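Putative polysaccharide deacetylase (Bdellovibrio bacteriovorus HD100, PDB 5JP6) probably removes acetyl groups from peptidoglycan as a zinc-dependent family 4 carbohydrate esterase that acts while this predatory bacterium consumes its prey. Local coordinates at residues 55-60 / 100-105; 92-97 / 337-342; 199-204 / 297-302; 205-210 / 262-267. The protein carries 1 engineered substitution. All coordinates share one frame; numbering follows the deposited sequence. Where two conformers were deposited one is given.

Interaction 1. Residues 55-60 / 100-105; sequences ALFANW and ENNRAL
Asn-102 makes the first contact with Phe-57 as residues 100-105 come up beside helix 53-66. Its amide group crosses the ring obliquely, with the two planes 47° apart, and meets one ortho carbon: Asn-102 CG lies 3.4 Å from Phe-57 CD2. Asn-102 ND2 is 3.5 Å from the same CD2 and OD1 3.6 Å from it, so the whole flat group shares the touch. Asn-102 CG stands beside its own backbone N (chi1 -67°), which turns the amide to Phe-57. Although the residue is the N-cap of helix 103-106, its side chain forms no capping bond; OD1 accepts from Arg-61 NH1, and ND2 donates to Glu-96 O.

One turn further on, Leu-105 reaches over with a single methyl. Leu-105 CD1 packs 3.8 Å from Phe-57 CD2, and the same methyl sits 3.9 Å from Trp-60 CB. Trp-60 offers only this root of its side chain, since its indole turns back along its own helix, with Trp-60 CE3 3.9 Å above the Phe-57 plane near the rim of one face. Leu-78 of helix 71-83 touches Phe-57, Trp-60 and Leu-105, joining a third helix of the N-terminal helical region to the cluster, while helix 24-39 packs against Trp-60.

No hydrogen bond spans these two segments. Close packing holds them, Phe-57 against the Asn-102 amide and the Leu-105 methyl, and the one polar side chain among them can lie buried because both ends of its amide are satisfied by partners elsewhere.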
# COMPACT_ATOMS: atom_id res chain seq x y z
N ALA A 55 -7.35 -9.34 -9.17
CA ALA A 55 -8.56 -9.62 -9.97
C ALA A 55 -8.49 -11.02 -10.57
O ALA A 55 -9.51 -11.74 -10.58
CB ALA A 55 -8.73 -8.60 -11.08
N LEU A 56 -7.31 -11.40 -11.08
CA LEU A 56 -7.14 -12.74 -11.71
C LEU A 56 -7.47 -13.83 -10.68
O LEU A 56 -8.24 -14.78 -10.95
CB LEU A 56 -5.70 -12.93 -12.19
CG LEU A 56 -5.26 -12.14 -13.42
CD1 LEU A 56 -3.83 -12.50 -13.76
CD2 LEU A 56 -6.19 -12.44 -14.60
N PHE A 57 -6.92 -13.71 -9.48
CA PHE A 57 -7.16 -14.73 -8.43
C PHE A 57 -8.60 -14.69 -7.91
O PHE A 57 -9.14 -15.75 -7.60
CB PHE A 57 -6.15 -14.66 -7.28
CG PHE A 57 -4.91 -15.48 -7.49
CD1 PHE A 57 -3.92 -14.95 -8.33
CD2 PHE A 57 -4.70 -16.72 -6.92
CE1 PHE A 57 -2.75 -15.66 -8.57
CE2 PHE A 57 -3.53 -17.41 -7.16
CZ PHE A 57 -2.56 -16.87 -7.99
N ALA A 58 -9.23 -13.52 -7.83
CA ALA A 58 -10.63 -13.49 -7.43
C ALA A 58 -11.46 -14.28 -8.45
O ALA A 58 -12.32 -15.09 -8.11
CB ALA A 58 -11.15 -12.07 -7.30
N ASN A 59 -11.17 -14.09 -9.72
CA ASN A 59 -11.90 -14.83 -10.74
C ASN A 59 -11.59 -16.32 -10.69
O ASN A 59 -12.49 -17.13 -10.82
CB ASN A 59 -11.58 -14.31 -12.13
CG ASN A 59 -12.30 -15.09 -13.21
OD1 ASN A 59 -13.54 -15.11 -13.28
ND2 ASN A 59 -11.54 -15.80 -14.01
N TRP A 60 -10.32 -16.68 -10.50
CA TRP A 60 -9.95 -18.10 -10.38
C TRP A 60 -10.59 -18.75 -9.15
O TRP A 60 -11.01 -19.89 -9.22
CB TRP A 60 -8.42 -18.32 -10.39
CG TRP A 60 -7.82 -18.05 -11.74
CD1 TRP A 60 -8.40 -18.31 -12.97
CD2 TRP A 60 -6.53 -17.50 -12.01
NE1 TRP A 60 -7.56 -17.93 -13.97
CE2 TRP A 60 -6.41 -17.42 -13.43
CE3 TRP A 60 -5.48 -17.06 -11.21
CZ2 TRP A 60 -5.27 -16.93 -14.05
CZ3 TRP A 60 -4.35 -16.56 -11.84
CH2 TRP A 60 -4.25 -16.50 -13.26
N GLU A 100 -4.27 -16.46 2.23
CA GLU A 100 -4.93 -17.73 2.62
C GLU A 100 -6.24 -17.99 1.85
O GLU A 100 -6.64 -19.13 1.75
CB GLU A 100 -5.14 -17.84 4.13
CG GLU A 100 -3.87 -18.15 4.94
CD GLU A 100 -3.16 -19.48 4.62
OE1 GLU A 100 -3.70 -20.35 3.88
OE2 GLU A 100 -2.02 -19.66 5.12
N ASN A 101 -6.92 -16.96 1.32
CA ASN A 101 -8.12 -17.18 0.50
C ASN A 101 -7.80 -18.01 -0.75
O ASN A 101 -8.69 -18.68 -1.26
CB ASN A 101 -8.81 -15.90 0.11
CG ASN A 101 -9.55 -15.27 1.28
OD1 ASN A 101 -9.89 -15.94 2.29
ND2 ASN A 101 -9.83 -14.01 1.14
N ASN A 102 -6.55 -17.99 -1.18
CA ASN A 102 -6.12 -18.69 -2.39
C ASN A 102 -5.47 -20.06 -2.10
O ASN A 102 -4.92 -20.71 -3.01
CB ASN A 102 -5.12 -17.82 -3.15
CG ASN A 102 -5.75 -16.58 -3.71
OD1 ASN A 102 -6.93 -16.61 -4.13
ND2 ASN A 102 -5.01 -15.49 -3.71
N ARG A 103 -5.59 -20.50 -0.85
CA ARG A 103 -4.88 -21.68 -0.36
C ARG A 103 -5.08 -22.88 -1.29
O ARG A 103 -4.11 -23.60 -1.62
CB ARG A 103 -5.32 -22.03 1.08
CG ARG A 103 -4.59 -23.24 1.65
CD ARG A 103 -5.35 -23.95 2.77
NE ARG A 103 -6.68 -24.42 2.35
CZ ARG A 103 -6.92 -25.43 1.49
NH1 ARG A 103 -5.93 -26.11 0.90
NH2 ARG A 103 -8.18 -25.74 1.21
N ALA A 104 -6.34 -23.15 -1.68
CA ALA A 104 -6.61 -24.35 -2.49
C ALA A 104 -6.05 -24.26 -3.89
O ALA A 104 -5.73 -25.28 -4.51
CB ALA A 104 -8.08 -24.66 -2.54
N LEU A 105 -5.96 -23.05 -4.42
CA LEU A 105 -5.39 -22.85 -5.75
C LEU A 105 -3.90 -23.14 -5.82
O LEU A 105 -3.41 -23.66 -6.83
CB LEU A 105 -5.64 -21.43 -6.24
CG LEU A 105 -7.06 -21.07 -6.64
CD1 LEU A 105 -7.22 -19.59 -6.91
CD2 LEU A 105 -7.52 -21.82 -7.86

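Interaction 2. Residues 92-97 / 337-342; sequences LFENEI and IQRRTA
At the N-terminal end of helix 339-354, Ile-337 and Arg-339 receive the side chains of Asn-95 and Glu-94 from the short helix 94-98. One of the two ties is a salt bridge. Arg-339 NH1 donates to Glu-94 OE2 at 2.8 Å, nearly straight at 165°, and the oxygen is met on its syn side at the edge of the guanidinium, close to that group's plane. The two planes are nevertheless turned 56° apart, and this is a one-oxygen bridge rather than a paired one. The carboxylate also lies against the aliphatic part of the arginine, with Glu-94 OE1 3.3 Å from Arg-339 CD. Glu-94 leaves with CG anti to the backbone N (chi1 179°) and Arg-339 is extended from CG to NE, which lets them meet at about a right angle between the two helices. Arg-98 is a second partner of OE2, and Asp-118 and Glu-343 bind the guanidinium as well, so the bridge is part of a wider charge network.

Residues 337 and 338 end the loop that leads from strand 330-335 of the NodB-type barrel into helix 339-354, beside the metal site: the side chain of Ile-337 comes within about 4 Å of that of the zinc ligand Asp-177. Here Asn-95 works on backbone. Asn-95 ND2 donates to Ile-337 O at 2.8 Å, with the carbonyl oxygen close to the amide plane. At the other end of the same amide, Asn-95 OD1 is 2.8 Å from a water that probably donates to it, and also bonds to Tyr-183 OH. That water accepts a hydrogen bond from Arg-339 N at 2.9 Å, in the first turn of helix 339-354.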
# COMPACT_ATOMS: atom_id res chain seq x y z
N LEU A 92 5.35 -10.29 -8.49
CA LEU A 92 4.08 -9.65 -8.82
C LEU A 92 2.87 -10.41 -8.22
O LEU A 92 1.83 -9.83 -7.97
CB LEU A 92 3.93 -9.54 -10.34
CG LEU A 92 2.77 -8.72 -10.86
CD1 LEU A 92 2.87 -7.25 -10.46
CD2 LEU A 92 2.74 -8.83 -12.38
N PHE A 93 3.03 -11.73 -8.06
CA PHE A 93 1.97 -12.61 -7.58
C PHE A 93 2.14 -13.01 -6.12
O PHE A 93 1.37 -13.80 -5.61
CB PHE A 93 1.95 -13.87 -8.46
CG PHE A 93 1.53 -13.62 -9.86
CD1 PHE A 93 0.17 -13.62 -10.19
CD2 PHE A 93 2.49 -13.37 -10.85
CE1 PHE A 93 -0.23 -13.37 -11.49
CE2 PHE A 93 2.07 -13.14 -12.16
CZ PHE A 93 0.72 -13.12 -12.47
N GLU A 94 3.16 -12.48 -5.46
CA GLU A 94 3.48 -12.91 -4.10
C GLU A 94 2.30 -12.72 -3.16
O GLU A 94 2.01 -13.60 -2.34
CB GLU A 94 4.68 -12.13 -3.56
CG GLU A 94 5.08 -12.47 -2.15
CD GLU A 94 6.38 -11.85 -1.71
OE1 GLU A 94 6.91 -10.98 -2.41
OE2 GLU A 94 6.83 -12.27 -0.59
N ASN A 95 1.64 -11.56 -3.22
CA ASN A 95 0.55 -11.34 -2.26
C ASN A 95 -0.56 -12.35 -2.47
O ASN A 95 -1.14 -12.85 -1.51
CB ASN A 95 -0.01 -9.94 -2.38
CG ASN A 95 0.88 -8.91 -1.78
OD1 ASN A 95 2.05 -9.17 -1.49
ND2 ASN A 95 0.32 -7.74 -1.52
N GLU A 96 -0.82 -12.70 -3.73
CA GLU A 96 -1.88 -13.68 -4.00
C GLU A 96 -1.46 -15.07 -3.52
O GLU A 96 -2.28 -15.82 -2.99
CB GLU A 96 -2.27 -13.70 -5.47
CG GLU A 96 -2.91 -12.41 -5.95
CD GLU A 96 -4.06 -11.97 -5.08
OE1 GLU A 96 -4.95 -12.82 -4.80
OE2 GLU A 96 -4.09 -10.77 -4.74
N ILE A 97 -0.17 -15.40 -3.66
CA ILE A 97 0.30 -16.70 -3.22
C ILE A 97 0.25 -16.82 -1.68
O ILE A 97 -0.07 -17.90 -1.13
CB ILE A 97 1.72 -16.98 -3.74
CG1 ILE A 97 1.73 -17.05 -5.27
CG2 ILE A 97 2.33 -18.21 -3.11
CD1 ILE A 97 3.07 -16.75 -5.90
N ILE A 337 1.20 -2.65 1.34
CA ILE A 337 0.96 -4.01 0.85
C ILE A 337 1.97 -4.48 -0.21
O ILE A 337 1.91 -5.62 -0.68
CB ILE A 337 -0.49 -4.19 0.32
CG1 ILE A 337 -0.76 -3.30 -0.88
CG2 ILE A 337 -1.49 -3.90 1.43
CD1 ILE A 337 -1.98 -3.67 -1.66
N GLN A 338 2.93 -3.60 -0.55
CA GLN A 338 3.95 -3.93 -1.53
C GLN A 338 5.21 -4.40 -0.75
O GLN A 338 5.86 -3.61 -0.06
CB GLN A 338 4.31 -2.72 -2.38
CG GLN A 338 5.17 -3.06 -3.59
CD GLN A 338 4.38 -3.87 -4.64
OE1 GLN A 338 3.30 -3.46 -5.14
NE2 GLN A 338 4.86 -5.03 -4.92
N ARG A 339 5.55 -5.68 -0.87
CA ARG A 339 6.68 -6.22 -0.12
C ARG A 339 7.95 -5.43 -0.34
O ARG A 339 8.68 -5.10 0.62
CB ARG A 339 6.92 -7.69 -0.42
CG ARG A 339 8.19 -8.16 0.23
CD ARG A 339 8.33 -9.64 0.30
NE ARG A 339 9.57 -9.98 0.98
CZ ARG A 339 10.10 -11.18 1.04
NH1 ARG A 339 9.45 -12.21 0.53
NH2 ARG A 339 11.23 -11.36 1.69
N ARG A 340 8.22 -5.08 -1.59
CA ARG A 340 9.52 -4.46 -1.88
C ARG A 340 9.65 -3.11 -1.20
O ARG A 340 10.73 -2.72 -0.82
CB ARG A 340 9.72 -4.34 -3.38
CG ARG A 340 11.14 -4.00 -3.78
CD ARG A 340 11.28 -4.11 -5.30
NE ARG A 340 10.81 -5.36 -5.87
CZ ARG A 340 11.56 -6.45 -6.11
NH1 ARG A 340 12.82 -6.52 -5.74
NH2 ARG A 340 11.03 -7.48 -6.71
N THR A 341 8.52 -2.43 -1.02
CA THR A 341 8.53 -1.17 -0.27
C THR A 341 8.97 -1.37 1.17
O THR A 341 9.78 -0.57 1.70
CB THR A 341 7.16 -0.49 -0.39
OG1 THR A 341 6.92 -0.20 -1.77
CG2 THR A 341 7.06 0.80 0.45
N ALA A 342 8.48 -2.43 1.81
CA ALA A 342 8.94 -2.75 3.18
C ALA A 342 10.45 -3.11 3.14
O ALA A 342 11.23 -2.68 4.02
CB ALA A 342 8.11 -3.87 3.81
O HOH W 1 4.10 -7.53 -2.51

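Interaction 3. Residues 199-204 / 297-302; sequences MFFATG and GEFAWN
Phe-299 receives Met-199 over its ring and Phe-201 near the root of its side chain. The methionine contact is a CH-pi interaction. Met-199 CE hangs over one face of the Phe-299 ring, 4.0 Å from the centroid and 27° off the normal, and its nearest ring atom is Phe-299 CE2 at 3.6 Å. The sulfur takes part from a more slanting direction: Met-199 SD is 4.8 Å from the same centroid, giving a Met-aromatic contact in which the methyl, not the sulfur, sits over the face. A bend at the last torsion of the methionine (chi3 79°) brings CE round to that place.

Between the two phenylalanines the packing is apolar and oblique. Phe-201 CZ presses 3.6 Å from Phe-299 CB, and the same CZ is 3.7 Å from Phe-299 CG. Their centroids are 5.7 Å apart with the planes at 43°, so the pair is neither a parallel stack nor a perpendicular one. Phe-201 also makes a cation-pi contact with Arg-277, and its side chain comes within about 4 Å of that of the zinc ligand His-227.

No hydrogen bond crosses between these segments, for strands 199-202 and 297-299 are not neighbours: strands 223-227 and 275-277 lie between them in the curled sheet. Val-275 of the latter touches all three side chains. Parallel strands brought together in this way through inward-facing residues are what one expects of the distorted beta/alpha barrel of NodB-type deacetylases, in whose interior this cluster lies.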
# COMPACT_ATOMS: atom_id res chain seq x y z
N MET A 199 1.31 8.62 7.30
CA MET A 199 -0.11 8.62 7.13
C MET A 199 -0.46 7.26 6.42
O MET A 199 0.12 6.94 5.36
CB MET A 199 -0.61 9.83 6.33
CG MET A 199 -0.17 11.17 6.84
SD MET A 199 -0.77 12.49 5.81
CE MET A 199 -2.46 12.61 6.39
N PHE A 200 -1.42 6.51 6.95
CA PHE A 200 -1.89 5.29 6.33
C PHE A 200 -3.32 5.44 5.86
O PHE A 200 -4.20 5.80 6.64
CB PHE A 200 -1.78 4.10 7.30
CG PHE A 200 -0.37 3.73 7.65
CD1 PHE A 200 0.37 4.49 8.52
CD2 PHE A 200 0.23 2.61 7.06
CE1 PHE A 200 1.70 4.16 8.81
CE2 PHE A 200 1.54 2.28 7.35
CZ PHE A 200 2.28 3.06 8.22
N PHE A 201 -3.52 5.21 4.57
CA PHE A 201 -4.84 5.24 3.96
C PHE A 201 -5.26 3.79 3.74
O PHE A 201 -4.99 3.17 2.71
CB PHE A 201 -4.85 6.08 2.68
CG PHE A 201 -4.54 7.52 2.92
CD1 PHE A 201 -3.22 7.96 2.91
CD2 PHE A 201 -5.54 8.45 3.16
CE1 PHE A 201 -2.91 9.28 3.16
CE2 PHE A 201 -5.23 9.78 3.39
CZ PHE A 201 -3.92 10.20 3.40
N ALA A 202 -5.89 3.24 4.76
CA ALA A 202 -6.21 1.83 4.83
C ALA A 202 -7.42 1.51 3.99
O ALA A 202 -8.29 2.36 3.82
CB ALA A 202 -6.46 1.44 6.28
N THR A 203 -7.51 0.28 3.49
CA THR A 203 -8.71 -0.10 2.79
C THR A 203 -9.51 -1.08 3.65
O THR A 203 -8.94 -1.85 4.46
CB THR A 203 -8.32 -0.66 1.43
OG1 THR A 203 -9.37 -0.42 0.49
CG2 THR A 203 -7.87 -2.15 1.60
N GLY A 204 -10.83 -1.04 3.48
CA GLY A 204 -11.73 -1.87 4.28
C GLY A 204 -11.38 -3.34 4.28
O GLY A 204 -11.38 -3.97 5.34
N GLY A 297 -10.43 15.60 4.83
CA GLY A 297 -9.41 16.05 3.88
C GLY A 297 -9.24 15.04 2.75
O GLY A 297 -9.38 13.85 2.97
N GLU A 298 -8.94 15.56 1.56
CA GLU A 298 -8.72 14.82 0.33
C GLU A 298 -7.24 14.88 0.04
O GLU A 298 -6.67 15.93 -0.22
CB GLU A 298 -9.52 15.45 -0.83
CG GLU A 298 -9.32 14.77 -2.17
CD GLU A 298 -9.94 15.51 -3.33
OE1 GLU A 298 -10.82 16.40 -3.06
OE2 GLU A 298 -9.64 15.21 -4.48
N PHE A 299 -6.60 13.72 0.04
CA PHE A 299 -5.14 13.65 -0.07
C PHE A 299 -4.78 13.02 -1.41
O PHE A 299 -4.98 11.81 -1.64
CB PHE A 299 -4.55 12.87 1.10
CG PHE A 299 -4.45 13.71 2.34
CD1 PHE A 299 -5.61 14.01 3.09
CD2 PHE A 299 -3.24 14.27 2.74
CE1 PHE A 299 -5.55 14.84 4.16
CE2 PHE A 299 -3.19 15.09 3.85
CZ PHE A 299 -4.35 15.37 4.55
N ALA A 300 -4.15 13.83 -2.25
CA ALA A 300 -3.50 13.32 -3.45
C ALA A 300 -2.00 13.20 -3.06
O ALA A 300 -1.69 12.88 -1.91
CB ALA A 300 -3.76 14.26 -4.62
N TRP A 301 -1.08 13.42 -3.97
CA TRP A 301 0.36 13.26 -3.72
C TRP A 301 1.08 13.98 -4.87
O TRP A 301 0.48 14.26 -5.91
CB TRP A 301 0.82 11.78 -3.66
CG TRP A 301 0.60 11.06 -4.96
CD1 TRP A 301 1.52 10.90 -5.96
CD2 TRP A 301 -0.60 10.44 -5.41
NE1 TRP A 301 0.95 10.24 -7.01
CE2 TRP A 301 -0.34 9.94 -6.70
CE3 TRP A 301 -1.87 10.27 -4.85
CZ2 TRP A 301 -1.30 9.28 -7.42
CZ3 TRP A 301 -2.82 9.61 -5.59
CH2 TRP A 301 -2.52 9.13 -6.86
N ASN A 302 2.38 14.24 -4.69
CA ASN A 302 3.20 14.75 -5.79
C ASN A 302 4.49 13.98 -6.03
O ASN A 302 5.15 14.22 -7.02
CB ASN A 302 3.53 16.23 -5.61
CG ASN A 302 4.42 16.48 -4.43
OD1 ASN A 302 4.11 16.10 -3.30
ND2 ASN A 302 5.55 17.12 -4.67

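Interaction 4. Residues 205-210 / 262-267; sequences KSVRTN and HQAVFD
Val-207 and Ala-264 bring together two helices that flank the parallel sheet of the NodB-type beta/alpha barrel. The short segments run nearly side by side, with axes 9.0 Å apart at closest approach and N-to-C directions only 22° from parallel.

Apolar packing makes the contact, and Val-207 supplies most of it through two methyls that go to different residues. Val-207 CG1 packs 3.9 Å from Ala-264 CB and lies 3.4 Å from Ala-264 O, so it rests against the backbone of the second helix as well as its methyl. With CG1 anti to the backbone N (chi1 171°), the other methyl is left to face Val-265, and Val-207 CG2 meets Val-265 CG2 at 4.1 Å. Ala-202 of strand 199-202 touches both valines, placing the sheet beneath the pair. The small Ala-264 lets the backbones come close, Val-207 CA and Ala-264 CA being 6.4 Å apart.

No hydrogen bond crosses between the two segments. Polar groups bond within their own helix, as Gln-263 NE2 does to Asp-267 OD1, or to partners outside, as Ser-206 OG does to Asp-177 O and His-262 ND1 to Ser-226 OG. The exposed Arg-208 adds a looser approach at the margin: its chain bends at chi3 (-72°), and Arg-208 NH1 comes to 4.0 Å from Ala-264 CB.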
# COMPACT_ATOMS: atom_id res chain seq x y z
N LYS A 205 -11.08 -3.89 3.10
CA LYS A 205 -10.79 -5.29 3.00
C LYS A 205 -9.55 -5.66 3.85
O LYS A 205 -9.55 -6.66 4.55
CB LYS A 205 -10.59 -5.70 1.52
CG LYS A 205 -10.30 -7.18 1.31
CD LYS A 205 -10.16 -7.52 -0.19
CE LYS A 205 -9.99 -9.02 -0.39
NZ LYS A 205 -8.78 -9.54 0.26
N SER A 206 -8.49 -4.86 3.75
CA SER A 206 -7.28 -5.10 4.53
C SER A 206 -7.51 -4.98 6.03
O SER A 206 -6.98 -5.76 6.83
CB SER A 206 -6.14 -4.20 4.08
OG SER A 206 -5.72 -4.50 2.78
N VAL A 207 -8.31 -4.00 6.40
CA VAL A 207 -8.62 -3.77 7.81
C VAL A 207 -9.42 -4.94 8.41
O VAL A 207 -9.13 -5.40 9.50
CB VAL A 207 -9.41 -2.45 7.98
CG1 VAL A 207 -9.95 -2.31 9.43
CG2 VAL A 207 -8.51 -1.28 7.66
N ARG A 208 -10.39 -5.43 7.67
CA ARG A 208 -11.17 -6.57 8.13
C ARG A 208 -10.31 -7.85 8.23
O ARG A 208 -10.53 -8.69 9.10
CB ARG A 208 -12.38 -6.75 7.21
CG ARG A 208 -13.44 -5.68 7.41
CD ARG A 208 -14.68 -6.01 6.61
NE ARG A 208 -14.46 -5.82 5.19
CZ ARG A 208 -14.57 -4.65 4.58
NH1 ARG A 208 -14.92 -3.55 5.25
NH2 ARG A 208 -14.33 -4.58 3.29
N THR A 209 -9.34 -8.00 7.34
CA THR A 209 -8.45 -9.15 7.38
C THR A 209 -7.44 -9.07 8.53
O THR A 209 -7.17 -10.06 9.18
CB THR A 209 -7.74 -9.30 6.02
OG1 THR A 209 -8.70 -9.44 4.98
CG2 THR A 209 -6.79 -10.50 6.05
N ASN A 210 -6.93 -7.86 8.80
CA ASN A 210 -5.78 -7.64 9.67
C ASN A 210 -6.03 -6.57 10.74
O ASN A 210 -5.26 -5.60 10.85
CB ASN A 210 -4.55 -7.27 8.83
CG ASN A 210 -4.25 -8.28 7.77
OD1 ASN A 210 -4.01 -9.46 8.10
ND2 ASN A 210 -4.29 -7.87 6.52
N HIS A 262 -13.69 4.01 5.96
CA HIS A 262 -13.66 4.80 7.17
C HIS A 262 -14.33 4.06 8.32
O HIS A 262 -13.80 4.00 9.43
CB HIS A 262 -14.32 6.14 6.94
CG HIS A 262 -13.37 7.29 7.02
ND1 HIS A 262 -12.24 7.38 6.24
CD2 HIS A 262 -13.37 8.40 7.80
CE1 HIS A 262 -11.59 8.49 6.53
NE2 HIS A 262 -12.26 9.12 7.47
N GLN A 263 -15.49 3.47 8.03
CA GLN A 263 -16.19 2.70 9.03
C GLN A 263 -15.34 1.50 9.52
O GLN A 263 -15.36 1.18 10.71
CB GLN A 263 -17.53 2.22 8.48
CG GLN A 263 -18.39 1.58 9.52
CD GLN A 263 -19.05 2.59 10.47
OE1 GLN A 263 -19.65 3.56 10.04
NE2 GLN A 263 -18.95 2.33 11.77
N ALA A 264 -14.65 0.83 8.60
CA ALA A 264 -13.85 -0.35 8.98
C ALA A 264 -12.77 0.07 9.98
O ALA A 264 -12.53 -0.62 10.97
CB ALA A 264 -13.24 -1.01 7.78
N VAL A 265 -12.09 1.19 9.70
CA VAL A 265 -11.06 1.66 10.61
C VAL A 265 -11.67 2.00 11.98
O VAL A 265 -11.15 1.59 13.04
CB VAL A 265 -10.31 2.87 10.04
CG1 VAL A 265 -9.38 3.48 11.08
CG2 VAL A 265 -9.54 2.50 8.77
N PHE A 266 -12.74 2.75 11.95
CA PHE A 266 -13.46 3.16 13.17
C PHE A 266 -13.91 1.96 14.00
O PHE A 266 -13.78 1.95 15.22
CB PHE A 266 -14.64 4.02 12.81
CG PHE A 266 -15.46 4.45 13.99
CD1 PHE A 266 -15.03 5.45 14.82
CD2 PHE A 266 -16.63 3.78 14.31
CE1 PHE A 266 -15.79 5.84 15.92
CE2 PHE A 266 -17.38 4.16 15.40
CZ PHE A 266 -16.93 5.17 16.21
N ASP A 267 -14.42 0.94 13.32
CA ASP A 267 -14.89 -0.26 14.02
C ASP A 267 -13.77 -0.96 14.79
O ASP A 267 -14.05 -1.59 15.83
CB ASP A 267 -15.54 -1.22 13.05
CG ASP A 267 -16.89 -0.75 12.54
OD1 ASP A 267 -17.48 0.22 13.09
OD2 ASP A 267 -17.36 -1.37 11.54

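From the N terminus, interaction 1 closes the first loop, returning residues 100-105 to helix 53-66 within the helical N-terminal region. Interaction 2 opens inside that loop, at 92-97, and closes far along the chain at 337-342, so the two cross; they also touch, through Phe-57 against Glu-96 and Phe-93. Interaction 2 thus ties the N-terminal helices to the barrel. Within its long span falls interaction 3, joining two strands across the barrel interior, and within interaction 3 falls interaction 4, between helices outside the sheet. Interactions 3 and 4 also meet directly, where Gly-204 CA packs against Ala-264 CB.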